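Local atomic coordinates of ferrous iron transport protein B (Legionella pneumophila, PDB entry 3IBY), a protein that probably transports ferrous iron across the bacterial inner membrane in a GTP-driven uptake system, this fragment being its cytosolic GTP-binding domain with the attached helical domain. Residues A178-Q181 / I182-L186; N197-A200 / Y201-R205; S204-L207 / A208-D211. All blocks are in the same frame, centred on the assembly; numbering follows the deposited sequence.

In the fold
The three contacts follow one another along a helical hairpin: contact 1 is a turn of helix 177-193, while contacts 2 and 3 are consecutive turns of helix 197-209 and share Ser204 and Arg205. Their centres lie about 13 Å (contacts 1 and 2), 12 Å (contacts 1 and 3) and 10 Å (contacts 2 and 3) apart. The two helices meet closely: Leu183 CD2 is 3.3 Å from Ala208 CB, and Leu186 CD2 is 3.4 Å from Ser204 O. Contact 2 comes closest to the predicted GTP site, the side chain of Tyr202 lying about 9 Å from that of Leu55, a predicted GTP-binding residue; contacts 1 and 3 lie away from it.

Contact 1 of 3, residues A178-Q181 / I182-L186; sequences AAQQ and ILNDL
Gln180 and Asn184, one helical turn apart, illustrate how two amides can be neighbours without being bonded to each other. Their side chains pass at a slant with the amide planes turned 35° apart, and the closest polar ends are two oxygens, Gln180 OE1 and Asn184 OD1, 3.6 Å apart. Asn184 folds back along the helix, its CG anti to its own carbonyl carbon (chi1 -59°), which lays the amide beside the main-chain oxygen of Gln180. Asn184 ND2 comes within 3.2 Å of Gln180 O, but its hydrogens are badly aimed; that oxygen is taken instead by Asn184 N, at 2.9 Å. Gln181 and Asp185 repeat the spacing on the exposed side, now with amide and carboxylate planes 75° apart. Gln181 NE2 stands 3.4 Å from Asp185 OD1, again at an angle too poor for a hydrogen bond. This is the start of helix 177-193 in the helical domain that follows the GTPase domain, and regular i to i+4 backbone bonds carry the turn, among them Leu183 N to Ala179 O at 3.1 Å. The apolar residues occupy other faces of the same turn. Ile182 lays its CG1 branch against Ala178 O, at 3.4 Å, while Leu183 CG lies against Ala179 O. Beyond the turn, Ala179 and Ile182 pack on Leu234 of helix 234-253, and Leu183 reaches both Leu238 of that helix and Ala208 of helix 197-209.

Contact 2 of 3, residues N197-A200 / Y201-R205; sequences NSFA and YYFSR
Phe199 and Phe203 meet one turn apart, and the carbonyl of the first is bonded by the amide of the second: Phe203 N gives its hydrogen to Phe199 O at 2.7 Å. The rings lie at a slant, their planes 32° apart and their centroids separated by 5.2 Å, neither stacked nor edge-to-face. What sits over a face of the Phe199 ring is the methylene of its neighbour, Phe203 CB lying 3.9 Å from the ring centroid in a CH-pi contact. The other main-chain acceptors are satisfied in the same alpha-helical i to i+4 way: Asn197 O receives Tyr201 N in a bond of 3.0 Å, Ser198 O receives Tyr202 N, and Ala200 O receives Ser204 N. The Ser204 hydroxyl folds back onto the same turn. With chi1 at 53°, OG lies between its backbone N and carbonyl carbon and approaches two carbonyls, Ala200 O at 2.9 Å and Tyr201 O at a modelled distance so short that its exact value is doubtful. The same OG also accepts a hydrogen from Arg205 NH1, 2.9 Å away and in the guanidinium plane. That bond fixes one edge of the guanidinium, while a face of it lies against the Tyr201 ring in a cation-pi contact, with Arg205 CZ 3.6 Å above the ring plane and offset toward the ring's rim. Ser198 OG is bonded to Lys196 NZ. The helix packs against two neighbours: Ala200 and Phe203 turn to Leu190 of helix 177-193, whereas Phe199 and Tyr202 press on Ile80 of helix 70-81 in the GTPase domain.

Contact 3 of 3, residues S204-L207 / A208-D211; sequences SRRL and AEGD
Arg206 O gathers the end of helix 197-209: Asp211 N reaches it at 2.8 Å, from above the carbonyl plane, and Glu209 N, bonded to Arg205 O, adds a weak second bond. With Gly210 at a positive phi of 96°, the bonds Asp211 N to Arg206 O and Gly210 N to Leu207 O, the latter 2.7 Å, form a Schellman motif, the tight part of the contact. The methyl of Ala208 rests on the carbonyls of Ser204 and Arg205, with CB 3.3 Å from each oxygen, and beyond the turn it packs on Leu183 of helix 177-193 and Leu238 of helix 234-253. The looser side holds Glu209, partly open to solvent. There the Arg206 chain runs alongside Glu209 and brings NH1 to 2.6 Å from Glu209 OE2; its CD is nearly eclipsed with CA about CB-CG (chi2 8°), an unfavourable torsion that leaves the exact course of the chain uncertain. The oxygen meets the guanidinium at its edge and the planes are 58° apart; within this salt bridge the hydrogen bond is weak, because the N-H is poorly aimed. Arg206 NH2 is bridged to Glu108, and Glu209 OE2 makes a long, weak ion pair with Arg242. Arg206 thus probably has its positive charge offset by two carboxylates, with electrostatics rather than a well-aimed hydrogen bond tying the Glu209 carboxylate to it.

Contact 1 of 3, residues A178-Q181 / I182-L186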
ATOM      1  N   ALA A 178     -21.844  -4.573 -14.836  1.00  5.61           N
ATOM      2  CA  ALA A 178     -21.152  -4.306 -16.093  1.00  5.69           C
ATOM      3  C   ALA A 178     -19.664  -4.221 -15.829  1.00  5.83           C
ATOM      4  O   ALA A 178     -18.873  -4.841 -16.525  1.00  4.99           O
ATOM      5  CB  ALA A 178     -21.647  -2.986 -16.696  1.00  5.52           C
ATOM      6  N   ALA A 179     -19.319  -3.453 -14.798  1.00  6.18           N
ATOM      7  CA  ALA A 179     -17.939  -3.235 -14.390  1.00  6.82           C
ATOM      8  C   ALA A 179     -17.294  -4.492 -13.783  1.00  7.62           C
ATOM      9  O   ALA A 179     -16.115  -4.790 -14.053  1.00  7.14           O
ATOM     10  CB  ALA A 179     -17.845  -2.054 -13.411  1.00  6.07           C
ATOM     11  N   GLN A 180     -18.041  -5.239 -12.976  1.00  8.32           N
ATOM     12  CA  GLN A 180     -17.457  -6.437 -12.385  1.00  9.30           C
ATOM     13  C   GLN A 180     -17.167  -7.445 -13.502  1.00  9.03           C
ATOM     14  O   GLN A 180     -16.118  -8.065 -13.551  1.00  8.37           O
ATOM     15  CB  GLN A 180     -18.364  -7.003 -11.284  1.00  9.85           C
ATOM     16  CG  GLN A 180     -17.641  -7.946 -10.283  1.00 12.84           C
ATOM     17  CD  GLN A 180     -16.498  -7.264  -9.445  1.00 17.20           C
ATOM     18  OE1 GLN A 180     -15.319  -7.694  -9.496  1.00 18.14           O
ATOM     19  NE2 GLN A 180     -16.856  -6.213  -8.665  1.00 18.03           N
ATOM     20  N   GLN A 181     -18.103  -7.556 -14.427  1.00  9.46           N
ATOM     21  CA  GLN A 181     -17.925  -8.390 -15.589  1.00  9.88           C
ATOM     22  C   GLN A 181     -16.564  -8.094 -16.266  1.00  9.74           C
ATOM     23  O   GLN A 181     -15.801  -9.014 -16.558  1.00  9.58           O
ATOM     24  CB  GLN A 181     -19.110  -8.180 -16.549  1.00 10.17           C
ATOM     25  CG  GLN A 181     -19.381  -9.321 -17.558  1.00 12.19           C
ATOM     26  CD  GLN A 181     -18.968  -9.003 -19.014  1.00 14.31           C
ATOM     27  OE1 GLN A 181     -18.719  -7.837 -19.388  1.00 14.33           O
ATOM     28  NE2 GLN A 181     -18.926 -10.051 -19.846  1.00 13.68           N
ATOM     29  N   ILE A 182     -16.248  -6.814 -16.481  1.00  9.66           N
ATOM     30  CA  ILE A 182     -15.053  -6.424 -17.246  1.00  9.32           C
ATOM     31  C   ILE A 182     -13.781  -6.780 -16.497  1.00  8.90           C
ATOM     32  O   ILE A 182     -12.840  -7.270 -17.092  1.00  8.35           O
ATOM     33  CB  ILE A 182     -15.021  -4.896 -17.575  1.00  9.54           C
ATOM     34  CG1 ILE A 182     -16.123  -4.525 -18.558  1.00  9.55           C
ATOM     35  CG2 ILE A 182     -13.657  -4.489 -18.192  1.00  9.75           C
ATOM     36  CD1 ILE A 182     -16.337  -3.024 -18.719  1.00  9.12           C
ATOM     37  N   LEU A 183     -13.755  -6.508 -15.197  1.00  8.85           N
ATOM     38  CA  LEU A 183     -12.615  -6.861 -14.369  1.00  9.13           C
ATOM     39  C   LEU A 183     -12.409  -8.384 -14.298  1.00  9.43           C
ATOM     40  O   LEU A 183     -11.254  -8.847 -14.247  1.00 10.14           O
ATOM     41  CB  LEU A 183     -12.752  -6.290 -12.951  1.00  9.35           C
ATOM     42  CG  LEU A 183     -12.636  -4.779 -12.656  1.00  9.65           C
ATOM     43  CD1 LEU A 183     -13.032  -4.540 -11.207  1.00  8.83           C
ATOM     44  CD2 LEU A 183     -11.229  -4.157 -12.926  1.00 10.28           C
ATOM     45  N   ASN A 184     -13.491  -9.171 -14.301  1.00  8.79           N
ATOM     46  CA  ASN A 184     -13.334 -10.628 -14.253  1.00  8.50           C
ATOM     47  C   ASN A 184     -12.862 -11.212 -15.604  1.00  8.66           C
ATOM     48  O   ASN A 184     -12.126 -12.211 -15.625  1.00  8.49           O
ATOM     49  CB  ASN A 184     -14.611 -11.324 -13.745  1.00  8.28           C
ATOM     50  CG  ASN A 184     -15.028 -10.864 -12.347  1.00  7.33           C
ATOM     51  OD1 ASN A 184     -14.215 -10.483 -11.511  1.00  6.86           O
ATOM     52  ND2 ASN A 184     -16.312 -10.890 -12.104  1.00  6.20           N
ATOM     53  N   ASP A 185     -13.274 -10.597 -16.724  1.00  8.76           N
ATOM     54  CA  ASP A 185     -12.735 -10.959 -18.061  1.00  8.71           C
ATOM     55  C   ASP A 185     -11.242 -10.604 -18.109  1.00  8.57           C
ATOM     56  O   ASP A 185     -10.397 -11.391 -18.524  1.00  8.44           O
ATOM     57  CB  ASP A 185     -13.480 -10.253 -19.219  1.00  8.51           C
ATOM     58  CG  ASP A 185     -14.728 -11.020 -19.697  1.00  8.84           C
ATOM     59  OD1 ASP A 185     -15.626 -10.394 -20.317  1.00  6.26           O
ATOM     60  OD2 ASP A 185     -14.819 -12.246 -19.450  1.00  9.82           O
ATOM     61  N   LEU A 186     -10.931  -9.408 -17.653  1.00  8.59           N
ATOM     62  CA  LEU A 186      -9.578  -8.931 -17.653  1.00  8.65           C
ATOM     63  C   LEU A 186      -8.690  -9.865 -16.822  1.00  9.00           C
ATOM     64  O   LEU A 186      -7.679 -10.343 -17.332  1.00  9.01           O
ATOM     65  CB  LEU A 186      -9.560  -7.500 -17.136  1.00  8.52           C
ATOM     66  CG  LEU A 186      -8.380  -6.650 -17.535  1.00  8.54           C
ATOM     67  CD1 LEU A 186      -8.290  -6.558 -19.040  1.00  8.99           C
ATOM     68  CD2 LEU A 186      -8.528  -5.283 -16.904  1.00  7.89           C
TER

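Contact 2 of 3, residues N197-A200 / Y201-R205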
ATOM      1  N   ASN A 197      -1.693 -16.069 -10.282  1.00 12.80           N
ATOM      2  CA  ASN A 197      -2.995 -15.544  -9.796  1.00 12.29           C
ATOM      3  C   ASN A 197      -2.950 -14.221  -9.054  1.00 11.33           C
ATOM      4  O   ASN A 197      -3.671 -13.295  -9.406  1.00 11.26           O
ATOM      5  CB  ASN A 197      -3.693 -16.566  -8.910  1.00 12.25           C
ATOM      6  CG  ASN A 197      -4.093 -17.780  -9.667  1.00 13.25           C
ATOM      7  OD1 ASN A 197      -3.829 -18.882  -9.213  1.00 18.12           O
ATOM      8  ND2 ASN A 197      -4.703 -17.603 -10.848  1.00 11.13           N
ATOM      9  N   SER A 198      -2.136 -14.170  -8.005  1.00 10.51           N
ATOM     10  CA  SER A 198      -1.866 -12.944  -7.254  1.00  9.85           C
ATOM     11  C   SER A 198      -1.669 -11.757  -8.184  1.00  8.94           C
ATOM     12  O   SER A 198      -2.358 -10.727  -8.078  1.00  8.23           O
ATOM     13  CB  SER A 198      -0.593 -13.125  -6.411  1.00 10.32           C
ATOM     14  OG  SER A 198       0.540 -13.425  -7.244  1.00 10.52           O
ATOM     15  N   PHE A 199      -0.730 -11.916  -9.113  1.00  7.87           N
ATOM     16  CA  PHE A 199      -0.396 -10.828  -9.993  1.00  7.02           C
ATOM     17  C   PHE A 199      -1.553 -10.450 -10.948  1.00  6.62           C
ATOM     18  O   PHE A 199      -1.742  -9.262 -11.241  1.00  6.09           O
ATOM     19  CB  PHE A 199       0.864 -11.111 -10.800  1.00  6.74           C
ATOM     20  CG  PHE A 199       1.307  -9.922 -11.552  1.00  7.08           C
ATOM     21  CD1 PHE A 199       1.891  -8.857 -10.888  1.00  5.99           C
ATOM     22  CD2 PHE A 199       1.031  -9.791 -12.901  1.00  7.89           C
ATOM     23  CE1 PHE A 199       2.239  -7.714 -11.564  1.00  5.56           C
ATOM     24  CE2 PHE A 199       1.383  -8.619 -13.583  1.00  7.56           C
ATOM     25  CZ  PHE A 199       1.976  -7.588 -12.908  1.00  5.21           C
ATOM     26  N   ALA A 200      -2.301 -11.445 -11.434  1.00  5.69           N
ATOM     27  CA  ALA A 200      -3.381 -11.185 -12.376  1.00  5.58           C
ATOM     28  C   ALA A 200      -4.473 -10.367 -11.724  1.00  5.96           C
ATOM     29  O   ALA A 200      -4.974  -9.390 -12.332  1.00  5.63           O
ATOM     30  CB  ALA A 200      -3.954 -12.448 -12.901  1.00  5.83           C
ATOM     31  N   TYR A 201      -4.836 -10.743 -10.490  1.00  5.82           N
ATOM     32  CA  TYR A 201      -5.837  -9.983  -9.759  1.00  5.84           C
ATOM     33  C   TYR A 201      -5.353  -8.556  -9.690  1.00  5.96           C
ATOM     34  O   TYR A 201      -6.095  -7.645 -10.039  1.00  7.01           O
ATOM     35  CB  TYR A 201      -6.109 -10.533  -8.346  1.00  5.86           C
ATOM     36  CG  TYR A 201      -7.171  -9.739  -7.569  1.00  5.58           C
ATOM     37  CD1 TYR A 201      -8.524 -10.112  -7.568  1.00  6.18           C
ATOM     38  CD2 TYR A 201      -6.831  -8.619  -6.854  1.00  4.00           C
ATOM     39  CE1 TYR A 201      -9.495  -9.371  -6.858  1.00  4.81           C
ATOM     40  CE2 TYR A 201      -7.789  -7.890  -6.152  1.00  4.08           C
ATOM     41  CZ  TYR A 201      -9.103  -8.259  -6.151  1.00  3.73           C
ATOM     42  OH  TYR A 201      -9.995  -7.494  -5.436  1.00  3.09           O
ATOM     43  N   TYR A 202      -4.104  -8.360  -9.269  1.00  5.68           N
ATOM     44  CA  TYR A 202      -3.595  -7.011  -8.985  1.00  5.40           C
ATOM     45  C   TYR A 202      -3.446  -6.205 -10.260  1.00  5.74           C
ATOM     46  O   TYR A 202      -3.850  -5.070 -10.324  1.00  6.12           O
ATOM     47  CB  TYR A 202      -2.235  -7.086  -8.255  1.00  5.04           C
ATOM     48  CG  TYR A 202      -1.446  -5.789  -8.170  1.00  2.72           C
ATOM     49  CD1 TYR A 202      -1.619  -4.897  -7.118  1.00  2.00           C
ATOM     50  CD2 TYR A 202      -0.504  -5.476  -9.129  1.00  2.38           C
ATOM     51  CE1 TYR A 202      -0.870  -3.727  -7.030  1.00  2.00           C
ATOM     52  CE2 TYR A 202       0.233  -4.300  -9.058  1.00  2.64           C
ATOM     53  CZ  TYR A 202       0.053  -3.425  -8.011  1.00  3.19           C
ATOM     54  OH  TYR A 202       0.820  -2.260  -7.985  1.00  5.80           O
ATOM     55  N   PHE A 203      -2.861  -6.806 -11.272  1.00  6.33           N
ATOM     56  CA  PHE A 203      -2.566  -6.114 -12.510  1.00  7.20           C
ATOM     57  C   PHE A 203      -3.840  -5.671 -13.278  1.00  7.03           C
ATOM     58  O   PHE A 203      -3.842  -4.646 -13.985  1.00  7.00           O
ATOM     59  CB  PHE A 203      -1.702  -7.044 -13.354  1.00  7.67           C
ATOM     60  CG  PHE A 203      -1.234  -6.443 -14.629  1.00 11.59           C
ATOM     61  CD1 PHE A 203      -0.970  -5.075 -14.724  1.00 14.82           C
ATOM     62  CD2 PHE A 203      -1.028  -7.255 -15.751  1.00 14.14           C
ATOM     63  CE1 PHE A 203      -0.514  -4.529 -15.917  1.00 16.69           C
ATOM     64  CE2 PHE A 203      -0.576  -6.723 -16.944  1.00 15.24           C
ATOM     65  CZ  PHE A 203      -0.319  -5.359 -17.038  1.00 15.98           C
ATOM     66  N   SER A 204      -4.920  -6.435 -13.099  1.00  6.43           N
ATOM     67  CA  SER A 204      -6.232  -6.115 -13.681  1.00  5.93           C
ATOM     68  C   SER A 204      -6.817  -4.786 -13.168  1.00  5.34           C
ATOM     69  O   SER A 204      -7.320  -3.946 -13.967  1.00  4.08           O
ATOM     70  CB  SER A 204      -7.235  -7.278 -13.457  1.00  5.63           C
ATOM     71  OG  SER A 204      -7.329  -7.655 -12.103  1.00  4.47           O
ATOM     72  N   ARG A 205      -6.745  -4.605 -11.847  1.00  4.80           N
ATOM     73  CA  ARG A 205      -7.197  -3.369 -11.208  1.00  4.14           C
ATOM     74  C   ARG A 205      -6.395  -2.188 -11.695  1.00  4.12           C
ATOM     75  O   ARG A 205      -6.949  -1.141 -11.980  1.00  3.87           O
ATOM     76  CB  ARG A 205      -7.118  -3.470  -9.691  1.00  4.22           C
ATOM     77  CG  ARG A 205      -8.360  -4.107  -9.026  1.00  5.47           C
ATOM     78  CD  ARG A 205      -8.564  -5.512  -9.481  1.00  5.90           C
ATOM     79  NE  ARG A 205      -9.821  -6.068  -9.033  1.00  7.50           N
ATOM     80  CZ  ARG A 205     -10.358  -7.176  -9.542  1.00  8.18           C
ATOM     81  NH1 ARG A 205      -9.750  -7.853 -10.520  1.00  8.62           N
ATOM     82  NH2 ARG A 205     -11.498  -7.627  -9.064  1.00  7.46           N
TER

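Contact 3 of 3, residues S204-L207 / A208-D211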
ATOM      1  N   SER A 204      -4.920  -6.435 -13.099  1.00  6.43           N
ATOM      2  CA  SER A 204      -6.232  -6.115 -13.681  1.00  5.93           C
ATOM      3  C   SER A 204      -6.817  -4.786 -13.168  1.00  5.34           C
ATOM      4  O   SER A 204      -7.320  -3.946 -13.967  1.00  4.08           O
ATOM      5  CB  SER A 204      -7.235  -7.278 -13.457  1.00  5.63           C
ATOM      6  OG  SER A 204      -7.329  -7.655 -12.103  1.00  4.47           O
ATOM      7  N   ARG A 205      -6.745  -4.605 -11.847  1.00  4.80           N
ATOM      8  CA  ARG A 205      -7.197  -3.369 -11.208  1.00  4.14           C
ATOM      9  C   ARG A 205      -6.395  -2.188 -11.695  1.00  4.12           C
ATOM     10  O   ARG A 205      -6.949  -1.141 -11.980  1.00  3.87           O
ATOM     11  CB  ARG A 205      -7.118  -3.470  -9.691  1.00  4.22           C
ATOM     12  CG  ARG A 205      -8.360  -4.107  -9.026  1.00  5.47           C
ATOM     13  CD  ARG A 205      -8.564  -5.512  -9.481  1.00  5.90           C
ATOM     14  NE  ARG A 205      -9.821  -6.068  -9.033  1.00  7.50           N
ATOM     15  CZ  ARG A 205     -10.358  -7.176  -9.542  1.00  8.18           C
ATOM     16  NH1 ARG A 205      -9.750  -7.853 -10.520  1.00  8.62           N
ATOM     17  NH2 ARG A 205     -11.498  -7.627  -9.064  1.00  7.46           N
ATOM     18  N   ARG A 206      -5.093  -2.356 -11.838  1.00  4.60           N
ATOM     19  CA  ARG A 206      -4.273  -1.262 -12.323  1.00  5.62           C
ATOM     20  C   ARG A 206      -4.628  -0.863 -13.765  1.00  6.06           C
ATOM     21  O   ARG A 206      -4.774   0.332 -14.097  1.00  5.03           O
ATOM     22  CB  ARG A 206      -2.789  -1.622 -12.165  1.00  6.08           C
ATOM     23  CG  ARG A 206      -2.149  -1.200 -10.830  1.00  6.06           C
ATOM     24  CD  ARG A 206      -3.156  -0.671  -9.795  1.00  7.42           C
ATOM     25  NE  ARG A 206      -3.287  -1.593  -8.677  1.00  6.73           N
ATOM     26  CZ  ARG A 206      -4.295  -1.632  -7.823  1.00  7.31           C
ATOM     27  NH1 ARG A 206      -5.360  -0.843  -7.920  1.00  6.17           N
ATOM     28  NH2 ARG A 206      -4.232  -2.504  -6.844  1.00 11.59           N
ATOM     29  N   LEU A 207      -4.751  -1.865 -14.617  1.00  6.89           N
ATOM     30  CA  LEU A 207      -5.213  -1.636 -15.981  1.00  7.82           C
ATOM     31  C   LEU A 207      -6.541  -0.882 -15.960  1.00  8.06           C
ATOM     32  O   LEU A 207      -6.703   0.132 -16.635  1.00  7.83           O
ATOM     33  CB  LEU A 207      -5.382  -2.972 -16.698  1.00  7.82           C
ATOM     34  CG  LEU A 207      -4.273  -3.426 -17.630  1.00  8.86           C
ATOM     35  CD1 LEU A 207      -2.966  -2.703 -17.282  1.00 10.62           C
ATOM     36  CD2 LEU A 207      -4.149  -4.966 -17.610  1.00  9.03           C
ATOM     37  N   ALA A 208      -7.472  -1.383 -15.155  1.00  8.72           N
ATOM     38  CA  ALA A 208      -8.790  -0.775 -14.984  1.00  9.03           C
ATOM     39  C   ALA A 208      -8.674   0.677 -14.614  1.00  9.40           C
ATOM     40  O   ALA A 208      -9.500   1.486 -14.988  1.00  9.59           O
ATOM     41  CB  ALA A 208      -9.569  -1.509 -13.918  1.00  9.01           C
ATOM     42  N   GLU A 209      -7.637   1.020 -13.878  1.00 10.25           N
ATOM     43  CA  GLU A 209      -7.459   2.398 -13.474  1.00 10.87           C
ATOM     44  C   GLU A 209      -6.773   3.202 -14.526  1.00 11.62           C
ATOM     45  O   GLU A 209      -6.753   4.439 -14.441  1.00 11.80           O
ATOM     46  CB  GLU A 209      -6.692   2.456 -12.179  1.00 11.10           C
ATOM     47  CG  GLU A 209      -7.528   1.854 -11.013  1.00 11.68           C
ATOM     48  CD  GLU A 209      -6.712   1.602  -9.764  1.00 10.62           C
ATOM     49  OE1 GLU A 209      -5.646   2.238  -9.608  1.00  6.53           O
ATOM     50  OE2 GLU A 209      -7.163   0.768  -8.949  1.00 12.72           O
ATOM     51  N   GLY A 210      -6.242   2.508 -15.533  1.00 12.02           N
ATOM     52  CA  GLY A 210      -5.571   3.154 -16.641  1.00 12.66           C
ATOM     53  C   GLY A 210      -4.060   3.196 -16.454  1.00 13.46           C
ATOM     54  O   GLY A 210      -3.411   4.158 -16.887  1.00 14.13           O
ATOM     55  N   ASP A 211      -3.483   2.159 -15.839  1.00 13.84           N
ATOM     56  CA  ASP A 211      -2.051   2.130 -15.677  1.00 13.98           C
ATOM     57  C   ASP A 211      -1.314   1.645 -16.925  1.00 13.90           C
ATOM     58  O   ASP A 211      -1.565   0.554 -17.450  1.00 12.70           O
ATOM     59  CB  ASP A 211      -1.584   1.308 -14.478  1.00 14.45           C
ATOM     60  CG  ASP A 211      -0.068   1.349 -14.342  1.00 15.26           C
ATOM     61  OD1 ASP A 211       0.434   2.371 -13.816  1.00 15.47           O
ATOM     62  OD2 ASP A 211       0.609   0.411 -14.856  1.00 16.60           O
TER